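Esterase (PDB 3H2G) degrades rice cell walls as an ester hydrolase of the alpha/beta hydrolase clan and acts as a virulence factor of the bacterium Xanthomonas oryzae pv. oryzae. Local coordinates at residues A[78-83]-A[116-121]; A[167-172]-A[198-203]; A[87-92]-A[126-131]; A[134-139]-A[175-180]. One frame throughout, in Å; residues are numbered along the deposited sequence.

Interaction 1. Residues A[78-83]-A[116-121]; sequences PYPLLG and QGYVVV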
loop_
_atom_site.group_PDB
_atom_site.type_symbol
_atom_site.label_atom_id
_atom_site.label_comp_id
_atom_site.label_asym_id
_atom_site.label_seq_id
_atom_site.Cartn_x
_atom_site.Cartn_y
_atom_site.Cartn_z
ATOM N N PRO A 78 22.634 -6.969 13.884
ATOM C CA PRO A 78 21.781 -7.398 12.769
ATOM C C PRO A 78 20.566 -6.482 12.659
ATOM O O PRO A 78 20.185 -5.838 13.635
ATOM C CB PRO A 78 21.372 -8.821 13.159
ATOM C CG PRO A 78 22.375 -9.228 14.202
ATOM C CD PRO A 78 22.600 -7.965 14.966
ATOM N N TYR A 79 19.948 -6.449 11.482
ATOM C CA TYR A 79 18.788 -5.591 11.257
ATOM C C TYR A 79 17.527 -6.372 10.936
ATOM O O TYR A 79 17.580 -7.427 10.309
ATOM C CB TYR A 79 19.033 -4.652 10.073
ATOM C CG TYR A 79 20.369 -3.959 10.072
ATOM C CD1 TYR A 79 20.678 -2.996 11.029
ATOM C CD2 TYR A 79 21.325 -4.264 9.105
ATOM C CE1 TYR A 79 21.913 -2.347 11.023
ATOM C CE2 TYR A 79 22.561 -3.623 9.088
ATOM C CZ TYR A 79 22.848 -2.667 10.049
ATOM O OH TYR A 79 24.072 -2.042 10.037
ATOM N N PRO A 80 16.366 -5.855 11.360
ATOM C CA PRO A 80 15.107 -6.542 11.068
ATOM C C PRO A 80 14.780 -6.207 9.607
ATOM O O PRO A 80 15.265 -5.204 9.078
ATOM C CB PRO A 80 14.129 -5.890 12.040
ATOM C CG PRO A 80 14.645 -4.479 12.126
ATOM C CD PRO A 80 16.143 -4.693 12.243
ATOM N N LEU A 81 13.984 -7.048 8.957
ATOM C CA LEU A 81 13.602 -6.821 7.566
ATOM C C LEU A 81 12.144 -6.385 7.521
ATOM O O LEU A 81 11.254 -7.148 7.893
ATOM C CB LEU A 81 13.779 -8.103 6.746
ATOM C CG LEU A 81 13.370 -8.019 5.270
ATOM C CD1 LEU A 81 14.243 -7.009 4.555
ATOM C CD2 LEU A 81 13.503 -9.390 4.615
ATOM N N LEU A 82 11.904 -5.159 7.064
ATOM C CA LEU A 82 10.551 -4.619 6.984
ATOM C C LEU A 82 10.037 -4.539 5.548
ATOM O O LEU A 82 10.603 -3.826 4.721
ATOM C CB LEU A 82 10.509 -3.220 7.611
ATOM C CG LEU A 82 9.178 -2.464 7.531
ATOM C CD1 LEU A 82 8.123 -3.196 8.339
ATOM C CD2 LEU A 82 9.364 -1.046 8.062
ATOM N N GLY A 83 8.972 -5.285 5.262
ATOM C CA GLY A 83 8.376 -5.264 3.936
ATOM C C GLY A 83 7.395 -4.109 3.923
ATOM O O GLY A 83 6.603 -3.959 4.857
ATOM N N GLN A 116 16.980 4.272 11.293
ATOM C CA GLN A 116 16.967 3.719 12.638
ATOM C C GLN A 116 17.363 2.244 12.673
ATOM O O GLN A 116 17.208 1.581 13.701
ATOM C CB GLN A 116 15.585 3.903 13.273
ATOM C CG GLN A 116 15.212 5.351 13.557
ATOM C CD GLN A 116 16.244 6.078 14.407
ATOM O OE1 GLN A 116 16.869 5.490 15.295
ATOM N NE2 GLN A 116 16.414 7.372 14.152
ATOM N N GLY A 117 17.856 1.727 11.551
ATOM C CA GLY A 117 18.296 0.341 11.519
ATOM C C GLY A 117 17.372 -0.673 10.875
ATOM O O GLY A 117 17.633 -1.873 10.940
ATOM N N TYR A 118 16.289 -0.209 10.265
ATOM C CA TYR A 118 15.360 -1.118 9.608
ATOM C C TYR A 118 15.707 -1.294 8.135
ATOM O O TYR A 118 15.865 -0.316 7.411
ATOM C CB TYR A 118 13.921 -0.596 9.699
ATOM C CG TYR A 118 13.310 -0.644 11.079
ATOM C CD1 TYR A 118 13.565 0.357 12.014
ATOM C CD2 TYR A 118 12.472 -1.697 11.450
ATOM C CE1 TYR A 118 13.000 0.314 13.286
ATOM C CE2 TYR A 118 11.904 -1.753 12.721
ATOM C CZ TYR A 118 12.171 -0.745 13.631
ATOM O OH TYR A 118 11.617 -0.796 14.887
ATOM N N VAL A 119 15.845 -2.539 7.692
ATOM C CA VAL A 119 16.097 -2.790 6.279
ATOM C C VAL A 119 14.692 -2.709 5.691
ATOM O O VAL A 119 13.775 -3.375 6.175
ATOM C CB VAL A 119 16.691 -4.196 6.036
ATOM C CG1 VAL A 119 16.767 -4.483 4.539
ATOM C CG2 VAL A 119 18.082 -4.279 6.643
ATOM N N VAL A 120 14.510 -1.877 4.673
ATOM C CA VAL A 120 13.192 -1.709 4.080
ATOM C C VAL A 120 13.133 -2.201 2.643
ATOM O O VAL A 120 13.951 -1.815 1.813
ATOM C CB VAL A 120 12.756 -0.224 4.115
ATOM C CG1 VAL A 120 11.332 -0.085 3.582
ATOM C CG2 VAL A 120 12.838 0.313 5.535
ATOM N N VAL A 121 12.157 -3.059 2.363
ATOM C CA VAL A 121 11.974 -3.602 1.023
ATOM C C VAL A 121 10.544 -3.363 0.567
ATOM O O VAL A 121 9.597 -3.686 1.282
ATOM C CB VAL A 121 12.227 -5.121 0.979
ATOM C CG1 VAL A 121 12.086 -5.619 -0.458
ATOM C CG2 VAL A 121 13.607 -5.440 1.523
#

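Interaction 2. Residues A[167-172]-A[198-203]; sequences SGKVML and HLVASA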
loop_
_atom_site.group_PDB
_atom_site.type_symbol
_atom_site.label_atom_id
_atom_site.label_comp_id
_atom_site.label_asym_id
_atom_site.label_seq_id
_atom_site.Cartn_x
_atom_site.Cartn_y
_atom_site.Cartn_z
ATOM N N SER A 167 18.729 -10.028 11.296
ATOM C CA SER A 167 18.419 -10.710 12.550
ATOM C C SER A 167 17.555 -11.944 12.336
ATOM O O SER A 167 17.554 -12.862 13.158
ATOM C CB SER A 167 17.700 -9.757 13.505
ATOM O OG SER A 167 16.413 -9.424 13.010
ATOM N N GLY A 168 16.823 -11.962 11.227
ATOM C CA GLY A 168 15.943 -13.077 10.938
ATOM C C GLY A 168 14.506 -12.667 11.200
ATOM O O GLY A 168 13.566 -13.299 10.717
ATOM N N LYS A 169 14.332 -11.597 11.968
ATOM C CA LYS A 169 12.997 -11.106 12.278
ATOM C C LYS A 169 12.443 -10.330 11.091
ATOM O O LYS A 169 13.162 -9.563 10.445
ATOM C CB LYS A 169 13.030 -10.215 13.522
ATOM C CG LYS A 169 13.484 -10.946 14.782
ATOM C CD LYS A 169 13.356 -10.067 16.010
ATOM C CE LYS A 169 13.977 -10.730 17.237
ATOM N NZ LYS A 169 13.335 -12.022 17.583
ATOM N N VAL A 170 11.163 -10.540 10.807
ATOM C CA VAL A 170 10.504 -9.874 9.693
ATOM C C VAL A 170 9.308 -9.067 10.182
ATOM O O VAL A 170 8.609 -9.465 11.111
ATOM C CB VAL A 170 10.023 -10.907 8.648
ATOM C CG1 VAL A 170 9.328 -10.207 7.487
ATOM C CG2 VAL A 170 11.207 -11.721 8.157
ATOM N N MET A 171 9.082 -7.924 9.548
ATOM C CA MET A 171 7.971 -7.059 9.907
ATOM C C MET A 171 7.310 -6.557 8.635
ATOM O O MET A 171 7.888 -6.638 7.551
ATOM C CB MET A 171 8.466 -5.875 10.733
ATOM C CG MET A 171 9.110 -6.273 12.047
ATOM S SD MET A 171 9.624 -4.819 12.963
ATOM C CE MET A 171 10.842 -5.529 14.086
ATOM N N LEU A 172 6.097 -6.040 8.777
ATOM C CA LEU A 172 5.353 -5.525 7.640
ATOM C C LEU A 172 4.645 -4.227 7.983
ATOM O O LEU A 172 4.219 -4.018 9.117
ATOM C CB LEU A 172 4.291 -6.538 7.195
ATOM C CG LEU A 172 4.750 -7.881 6.630
ATOM C CD1 LEU A 172 3.555 -8.821 6.508
ATOM C CD2 LEU A 172 5.412 -7.659 5.275
ATOM N N HIS A 198 9.956 -15.069 9.535
ATOM C CA HIS A 198 9.645 -15.010 10.959
ATOM C C HIS A 198 9.015 -13.651 11.228
ATOM O O HIS A 198 9.694 -12.695 11.598
ATOM C CB HIS A 198 10.922 -15.190 11.795
ATOM C CG HIS A 198 10.707 -15.048 13.271
ATOM N ND1 HIS A 198 9.513 -15.366 13.884
ATOM C CD2 HIS A 198 11.547 -14.665 14.262
ATOM C CE1 HIS A 198 9.628 -15.186 15.188
ATOM N NE2 HIS A 198 10.853 -14.762 15.444
ATOM N N LEU A 199 7.703 -13.585 11.034
ATOM C CA LEU A 199 6.938 -12.358 11.209
ATOM C C LEU A 199 6.706 -12.044 12.686
ATOM O O LEU A 199 6.064 -12.817 13.400
ATOM C CB LEU A 199 5.605 -12.506 10.471
ATOM C CG LEU A 199 4.733 -11.279 10.211
ATOM C CD1 LEU A 199 5.519 -10.219 9.444
ATOM C CD2 LEU A 199 3.512 -11.717 9.411
ATOM N N VAL A 200 7.222 -10.906 13.143
ATOM C CA VAL A 200 7.078 -10.518 14.543
ATOM C C VAL A 200 6.252 -9.254 14.766
ATOM O O VAL A 200 5.924 -8.921 15.903
ATOM C CB VAL A 200 8.457 -10.320 15.209
ATOM C CG1 VAL A 200 9.234 -11.626 15.190
ATOM C CG2 VAL A 200 9.234 -9.223 14.494
ATOM N N ALA A 201 5.908 -8.557 13.687
ATOM C CA ALA A 201 5.124 -7.335 13.803
ATOM C C ALA A 201 4.541 -6.904 12.465
ATOM O O ALA A 201 5.185 -7.026 11.424
ATOM C CB ALA A 201 5.990 -6.208 14.367
ATOM N N SER A 202 3.315 -6.396 12.510
ATOM C CA SER A 202 2.632 -5.916 11.315
ATOM C C SER A 202 1.936 -4.618 11.701
ATOM O O SER A 202 1.234 -4.569 12.711
ATOM C CB SER A 202 1.594 -6.934 10.843
ATOM O OG SER A 202 0.920 -6.465 9.687
ATOM N N ALA A 203 2.134 -3.571 10.908
ATOM C CA ALA A 203 1.512 -2.283 11.202
ATOM C C ALA A 203 0.896 -1.623 9.970
ATOM O O ALA A 203 1.450 -0.663 9.425
ATOM C CB ALA A 203 2.538 -1.336 11.848
HETATM O O HOH W 1 12.665 -14.967 8.809
HETATM O O HOH W 2 10.998 -13.522 18.418
#

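Interaction 3. Residues A[87-92]-A[126-131]; sequences PTEALR and LGLGKS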
loop_
_atom_site.group_PDB
_atom_site.type_symbol
_atom_site.label_atom_id
_atom_site.label_comp_id
_atom_site.label_asym_id
_atom_site.label_seq_id
_atom_site.Cartn_x
_atom_site.Cartn_y
_atom_site.Cartn_z
ATOM N N PRO A 87 1.429 3.396 -1.445
ATOM C CA PRO A 87 0.056 3.834 -1.724
ATOM C C PRO A 87 -0.320 3.804 -3.206
ATOM O O PRO A 87 0.498 3.477 -4.062
ATOM C CB PRO A 87 0.026 5.246 -1.145
ATOM C CG PRO A 87 1.422 5.734 -1.410
ATOM C CD PRO A 87 2.258 4.529 -0.992
ATOM N N THR A 88 -1.567 4.154 -3.501
ATOM C CA THR A 88 -2.065 4.148 -4.874
ATOM C C THR A 88 -1.139 4.876 -5.838
ATOM O O THR A 88 -0.740 6.019 -5.596
ATOM C CB THR A 88 -3.465 4.792 -4.967
ATOM O OG1 THR A 88 -4.330 4.185 -4.000
ATOM C CG2 THR A 88 -4.060 4.579 -6.361
ATOM N N GLU A 89 -0.801 4.204 -6.933
ATOM C CA GLU A 89 0.074 4.770 -7.953
ATOM C C GLU A 89 -0.553 4.576 -9.329
ATOM O O GLU A 89 -0.708 3.443 -9.792
ATOM C CB GLU A 89 1.445 4.088 -7.918
ATOM C CG GLU A 89 2.406 4.615 -8.973
ATOM C CD GLU A 89 2.710 6.087 -8.780
ATOM O OE1 GLU A 89 3.444 6.414 -7.826
ATOM O OE2 GLU A 89 2.207 6.915 -9.571
ATOM N N ALA A 90 -0.909 5.683 -9.976
ATOM C CA ALA A 90 -1.525 5.639 -11.301
ATOM C C ALA A 90 -0.521 5.840 -12.435
ATOM O O ALA A 90 -0.847 5.594 -13.597
ATOM C CB ALA A 90 -2.630 6.686 -11.397
ATOM N N LEU A 91 0.687 6.302 -12.111
ATOM C CA LEU A 91 1.708 6.502 -13.143
ATOM C C LEU A 91 2.422 5.170 -13.328
ATOM O O LEU A 91 3.238 4.770 -12.499
ATOM C CB LEU A 91 2.716 7.583 -12.729
ATOM C CG LEU A 91 3.725 7.994 -13.815
ATOM C CD1 LEU A 91 3.009 8.780 -14.907
ATOM C CD2 LEU A 91 4.837 8.842 -13.211
ATOM N N ARG A 92 2.104 4.488 -14.422
ATOM C CA ARG A 92 2.671 3.177 -14.724
ATOM C C ARG A 92 4.180 3.026 -14.551
ATOM O O ARG A 92 4.641 2.053 -13.960
ATOM C CB ARG A 92 2.289 2.763 -16.152
ATOM C CG ARG A 92 3.065 1.555 -16.672
ATOM C CD ARG A 92 2.589 1.110 -18.045
ATOM N NE ARG A 92 1.377 0.300 -17.967
ATOM C CZ ARG A 92 0.189 0.669 -18.435
ATOM N NH1 ARG A 92 0.037 1.851 -19.023
ATOM N NH2 ARG A 92 -0.849 -0.148 -18.314
ATOM N N LEU A 126 2.751 -5.409 -9.351
ATOM C CA LEU A 126 2.582 -5.864 -10.726
ATOM C C LEU A 126 2.035 -4.717 -11.572
ATOM O O LEU A 126 1.153 -3.983 -11.132
ATOM C CB LEU A 126 1.588 -7.029 -10.795
ATOM C CG LEU A 126 1.994 -8.430 -10.334
ATOM C CD1 LEU A 126 0.820 -9.378 -10.544
ATOM C CD2 LEU A 126 3.196 -8.912 -11.129
ATOM N N GLY A 127 2.563 -4.564 -12.782
ATOM C CA GLY A 127 2.075 -3.525 -13.673
ATOM C C GLY A 127 2.620 -2.126 -13.467
ATOM O O GLY A 127 2.249 -1.211 -14.202
ATOM N N LEU A 128 3.490 -1.949 -12.480
ATOM C CA LEU A 128 4.072 -0.638 -12.203
ATOM C C LEU A 128 5.592 -0.735 -12.195
ATOM O O LEU A 128 6.146 -1.831 -12.146
ATOM C CB LEU A 128 3.575 -0.114 -10.853
ATOM C CG LEU A 128 2.054 0.031 -10.733
ATOM C CD1 LEU A 128 1.685 0.367 -9.296
ATOM C CD2 LEU A 128 1.557 1.109 -11.696
ATOM N N GLY A 129 6.266 0.410 -12.239
ATOM C CA GLY A 129 7.718 0.393 -12.249
ATOM C C GLY A 129 8.227 -0.351 -13.470
ATOM O O GLY A 129 7.762 -0.109 -14.584
ATOM N N LYS A 130 9.166 -1.273 -13.271
ATOM C CA LYS A 130 9.727 -2.036 -14.384
ATOM C C LYS A 130 8.995 -3.349 -14.673
ATOM O O LYS A 130 9.456 -4.154 -15.484
ATOM C CB LYS A 130 11.202 -2.337 -14.118
ATOM C CG LYS A 130 12.101 -1.115 -14.050
ATOM C CD LYS A 130 13.542 -1.542 -13.797
ATOM C CE LYS A 130 14.485 -0.356 -13.737
ATOM N NZ LYS A 130 15.896 -0.798 -13.503
ATOM N N SER A 131 7.859 -3.566 -14.023
ATOM C CA SER A 131 7.097 -4.797 -14.221
ATOM C C SER A 131 6.611 -4.969 -15.658
ATOM O O SER A 131 6.281 -3.993 -16.335
ATOM C CB SER A 131 5.894 -4.828 -13.278
ATOM O OG SER A 131 5.074 -5.954 -13.539
HETATM O O HOH W 3 0.824 -2.011 -16.343
#

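Interaction 4. Residues A[134-139]-A[175-180]; sequences AYHPYL and YSQGGH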
loop_
_atom_site.group_PDB
_atom_site.type_symbol
_atom_site.label_atom_id
_atom_site.label_comp_id
_atom_site.label_asym_id
_atom_site.label_seq_id
_atom_site.Cartn_x
_atom_site.Cartn_y
_atom_site.Cartn_z
ATOM N N ALA A 134 0.716 -6.160 -17.947
ATOM C CA ALA A 134 -0.074 -5.226 -18.754
ATOM C C ALA A 134 -0.958 -4.238 -17.999
ATOM O O ALA A 134 -1.378 -3.227 -18.561
ATOM C CB ALA A 134 -0.918 -6.010 -19.759
ATOM N N TYR A 135 -1.259 -4.528 -16.739
ATOM C CA TYR A 135 -2.086 -3.628 -15.935
ATOM C C TYR A 135 -1.695 -3.798 -14.477
ATOM O O TYR A 135 -0.913 -4.687 -14.148
ATOM C CB TYR A 135 -3.578 -3.964 -16.091
ATOM C CG TYR A 135 -3.950 -5.356 -15.616
ATOM C CD1 TYR A 135 -3.790 -6.467 -16.448
ATOM C CD2 TYR A 135 -4.436 -5.566 -14.322
ATOM C CE1 TYR A 135 -4.102 -7.755 -16.001
ATOM C CE2 TYR A 135 -4.749 -6.847 -13.867
ATOM C CZ TYR A 135 -4.579 -7.935 -14.709
ATOM O OH TYR A 135 -4.869 -9.201 -14.251
ATOM N N HIS A 136 -2.220 -2.944 -13.605
ATOM C CA HIS A 136 -1.929 -3.088 -12.184
ATOM C C HIS A 136 -3.169 -3.595 -11.465
ATOM O O HIS A 136 -4.230 -2.967 -11.525
ATOM C CB HIS A 136 -1.505 -1.770 -11.532
ATOM C CG HIS A 136 -1.385 -1.871 -10.043
ATOM N ND1 HIS A 136 -2.118 -1.088 -9.176
ATOM C CD2 HIS A 136 -0.685 -2.733 -9.267
ATOM C CE1 HIS A 136 -1.880 -1.467 -7.932
ATOM N NE2 HIS A 136 -1.014 -2.464 -7.960
ATOM N N PRO A 137 -3.059 -4.753 -10.792
ATOM C CA PRO A 137 -4.194 -5.325 -10.058
ATOM C C PRO A 137 -4.410 -4.527 -8.771
ATOM O O PRO A 137 -4.079 -4.982 -7.676
ATOM C CB PRO A 137 -3.742 -6.761 -9.773
ATOM C CG PRO A 137 -2.709 -7.036 -10.841
ATOM C CD PRO A 137 -1.962 -5.730 -10.894
ATOM N N TYR A 138 -4.951 -3.325 -8.922
ATOM C CA TYR A 138 -5.215 -2.433 -7.800
ATOM C C TYR A 138 -6.127 -3.088 -6.755
ATOM O O TYR A 138 -7.184 -3.616 -7.086
ATOM C CB TYR A 138 -5.849 -1.143 -8.340
ATOM C CG TYR A 138 -6.091 -0.047 -7.325
ATOM C CD1 TYR A 138 -5.069 0.395 -6.484
ATOM C CD2 TYR A 138 -7.332 0.584 -7.242
ATOM C CE1 TYR A 138 -5.280 1.444 -5.584
ATOM C CE2 TYR A 138 -7.552 1.634 -6.347
ATOM C CZ TYR A 138 -6.522 2.056 -5.523
ATOM O OH TYR A 138 -6.738 3.089 -4.634
ATOM N N LEU A 139 -5.692 -3.060 -5.496
ATOM C CA LEU A 139 -6.450 -3.618 -4.376
ATOM C C LEU A 139 -6.753 -5.115 -4.475
ATOM O O LEU A 139 -7.748 -5.597 -3.922
ATOM C CB LEU A 139 -7.751 -2.826 -4.188
ATOM C CG LEU A 139 -7.521 -1.352 -3.820
ATOM C CD1 LEU A 139 -8.839 -0.584 -3.861
ATOM C CD2 LEU A 139 -6.887 -1.270 -2.438
ATOM N N TYR A 175 1.118 2.019 3.706
ATOM C CA TYR A 175 0.182 3.130 3.830
ATOM C C TYR A 175 -0.844 3.176 2.699
ATOM O O TYR A 175 -0.493 3.015 1.529
ATOM C CB TYR A 175 0.979 4.443 3.880
ATOM C CG TYR A 175 0.225 5.670 3.412
ATOM C CD1 TYR A 175 -0.836 6.191 4.155
ATOM C CD2 TYR A 175 0.553 6.291 2.208
ATOM C CE1 TYR A 175 -1.553 7.301 3.707
ATOM C CE2 TYR A 175 -0.159 7.398 1.751
ATOM C CZ TYR A 175 -1.211 7.895 2.505
ATOM O OH TYR A 175 -1.927 8.977 2.047
ATOM N N SER A 176 -2.109 3.390 3.071
ATOM C CA SER A 176 -3.231 3.491 2.132
ATOM C C SER A 176 -3.463 2.163 1.405
ATOM O O SER A 176 -3.782 1.159 2.043
ATOM C CB SER A 176 -2.964 4.620 1.127
ATOM O OG SER A 176 -4.169 5.041 0.504
ATOM N N GLN A 177 -3.334 2.142 0.080
ATOM C CA GLN A 177 -3.496 0.871 -0.624
ATOM C C GLN A 177 -2.454 -0.051 -0.004
ATOM O O GLN A 177 -2.666 -1.258 0.119
ATOM C CB GLN A 177 -3.196 0.990 -2.122
ATOM C CG GLN A 177 -3.195 -0.385 -2.811
ATOM C CD GLN A 177 -2.586 -0.395 -4.205
ATOM O OE1 GLN A 177 -2.463 -1.455 -4.830
ATOM N NE2 GLN A 177 -2.201 0.771 -4.699
ATOM N N GLY A 178 -1.326 0.544 0.385
ATOM C CA GLY A 178 -0.239 -0.207 0.991
ATOM C C GLY A 178 -0.615 -0.850 2.310
ATOM O O GLY A 178 0.012 -1.826 2.726
ATOM N N GLY A 179 -1.623 -0.295 2.978
ATOM C CA GLY A 179 -2.069 -0.864 4.241
ATOM C C GLY A 179 -2.819 -2.144 3.928
ATOM O O GLY A 179 -2.770 -3.119 4.678
ATOM N N HIS A 180 -3.527 -2.123 2.803
ATOM C CA HIS A 180 -4.278 -3.278 2.327
ATOM C C HIS A 180 -3.221 -4.320 1.938
ATOM O O HIS A 180 -3.341 -5.500 2.261
ATOM C CB HIS A 180 -5.121 -2.865 1.111
ATOM C CG HIS A 180 -5.925 -3.978 0.507
ATOM N ND1 HIS A 180 -7.198 -4.299 0.932
ATOM C CD2 HIS A 180 -5.639 -4.835 -0.501
ATOM C CE1 HIS A 180 -7.659 -5.306 0.210
ATOM N NE2 HIS A 180 -6.733 -5.650 -0.666
#

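Interaction 1. Residues A[78-83]-A[116-121]
Leu82 N donates to Val119 O over only 2.7 Å, a nearly straight bond (169° at the hydrogen). Val119 also gives its own N-H to Pro80 O, so this one residue uses both backbone groups on strand 79-85. One step on, Val121 N reaches Leu82 O at 2.9 Å, and the CA-H of Val120 leans on the same oxygen. This ladder is parallel, with Leu81, Leu82 and Gly83 set beside Val119, Val120 and Val121. It lies within the central sheet of the alpha/beta hydrolase fold, where strand 79-85 runs between strands 119-123 and 169-175. On the face that carries Leu81, that side chain stands with CG anti to the backbone N (chi1 178°). Its CD1 thereby touches two valines at once, 3.6 Å from Val119 CG1 and a tight 3.5 Å from Val121 CG2. Branched aliphatic residues suit this face because helix 141-162 packs on it through Met152, Arg156, Leu159 and Ala155. Nearer the start of the strand, Tyr79 CB meets Val119 CG2 at 3.6 Å, the two side chains crossing at about a right angle, while the tyrosine hydroxyl bonds to Cys75 O. Gly117, at positive phi, closes the preceding helix in a Schellman motif. Its carbonyl O is buried without a polar partner, 3.2 Å from Tyr79 CB. Pro80 rests CG against Tyr118 CD2 at 3.6 Å, and Tyr118 OH is held by Asp394.

Interaction 2. Residues A[167-172]-A[198-203]
Met171 rises from the sheet beside Val200 and Ala201 of strand 198-205. Its CB lies 3.5 Å from Ala201 O; CG comes next, 3.8 Å from Val200 CG2 and 3.9 Å from Ala201 CB; SD still touches that alanine methyl, and CE ends 4.0 Å from Val200 CG2. With CG anti to the carbonyl carbon (chi1 -62°), the extended chain stands up from the sheet and passes the Val200 and Ala201 side chains on the way, and the small Ala201 lets it come close. Helix 376-396 and Tyr118 add to the packing on this side.

The two strands are the parallel pair of a beta-alpha-beta unit whose crossover is helix 177-192, part of the alpha/beta hydrolase core. Val170 is bonded through both backbone groups: its N donates to His198 O at 2.7 Å, and its O accepts from Val200 N in a straighter bond (169° at the hydrogen). Further along, Leu172 N donates to Ala201 O and Leu172 O accepts from Ala203 N. Between these pairs the chain at Val200 departs from extended geometry, and Ala201 N is buried with no partner.

On the face bearing Leu172, its CG meets Leu199 CD1 at 3.7 Å, the side chains crossing at about a right angle against helix 177-192. Leucines suit this apolar interface, whereas Ser202 is accommodated there because Gln186 of the helix binds its hydroxyl. At the outer end, a water bridges Gly168 O and His198 N, accepting from the latter at 2.8 Å.

Interaction 3. Residues A[87-92]-A[126-131]
Two loops that follow neighbouring strands of the alpha/beta hydrolase sheet meet here: the loop 87-92 comes after strand 79-85, and strand 119-123 leads into the loop 126-131. The second loop folds into a type II' beta turn from Leu128 to Ser131, closed by Ser131 N donating to Leu128 O. Gly129 has the positive phi that the second position of such a turn requires, which a glycine adopts readily. From this turn Gly129 N reaches Arg92 O at 2.9 Å, though the bond is weak, bent to 125° at the hydrogen. Leu128 CA-H approaches the same oxygen, its carbon 3.3 Å away.

Leu128 supplies the apolar part of the contact. Its CG is anti to the carbonyl carbon (chi1 -59°), and the branched end enters the curve of the other loop: CD1 lies 4.0 Å from Glu89 CB, while CD2 lies 3.8 Å from Arg92 CA. A leucine fits because its two methyls can cover backbone and methylene groups together. Glu89 turns its carboxylate back on its own loop, where OE2 accepts from Leu91 N through its anti lone pair and ties the side chain to the loop backbone; Glu89 O is bound by Tyr237 OH. Gly127 is fixed from within its own loop by Ser131 OG, which accepts from its N.

Arg92 sends its aliphatic CG past Gly127 O at 3.8 Å. Beyond it, a water in the plane of the guanidinium accepts from Arg92 NE at 2.9 Å and probably donates to Gly127 O.

Interaction 4. Residues A[134-139]-A[175-180]
The turn into helix 177-192 has the form of a nucleophile elbow, the sharp strand-to-helix bend of alpha/beta hydrolases. Ser176 at its apex is probably the nucleophile, its OG hydrogen-bonded to His377. Positive phi at Ser176 (65°) is the strained backbone expected there, and Gly178 and Gly179 keep the tight bend clear of side chains.

Against the start of this helix packs the loop 134-139, which meets chiefly Gln177. Extended from the helix with CG anti to the backbone N (chi1 173°), Gln177 brings its flat amide into the corner formed by two ring edges. The end of the amide lies at the edge of the His136 imidazole, the planes 52° apart, and also at the edge of the Tyr138 ring, nearly perpendicular at 84°. Leu139 CD2 packs alongside, 3.8 Å from Gln177 CG, and sits over one face of His180, 4.1 Å from its CG. Leu139 CG also covers the centre of the Tyr138 ring, whose hydroxyl is held by Thr88.

Ring edges, a leucine methyl and a buried amide thus fit together next to the probable nucleophile, and the weakly polar C-H edges of the two rings are compatible neighbours for the amide they help enclose.

Overall arrangement
Interactions 1 and 2 are buried and belong to one sheet: strand 79-85 of interaction 1 lies beside strand 169-175 of interaction 2, and Met171 gives its N-H to Leu81 O while its O takes the N-H of Gly83. Both depend on parallel backbone ladders with aliphatic side chains, although the outer end of interaction 2 opens to water and polar groups. Interactions 3 and 4 lie beyond the strand ends, their centres about 9 Å apart, and are joined by Thr88 OG1 to Tyr138 OH. Interaction 3 is only partly buried and uses a weak backbone bond and a water, whereas interaction 4 is buried and built of aromatic rings around a single amide, beside the probable nucleophile.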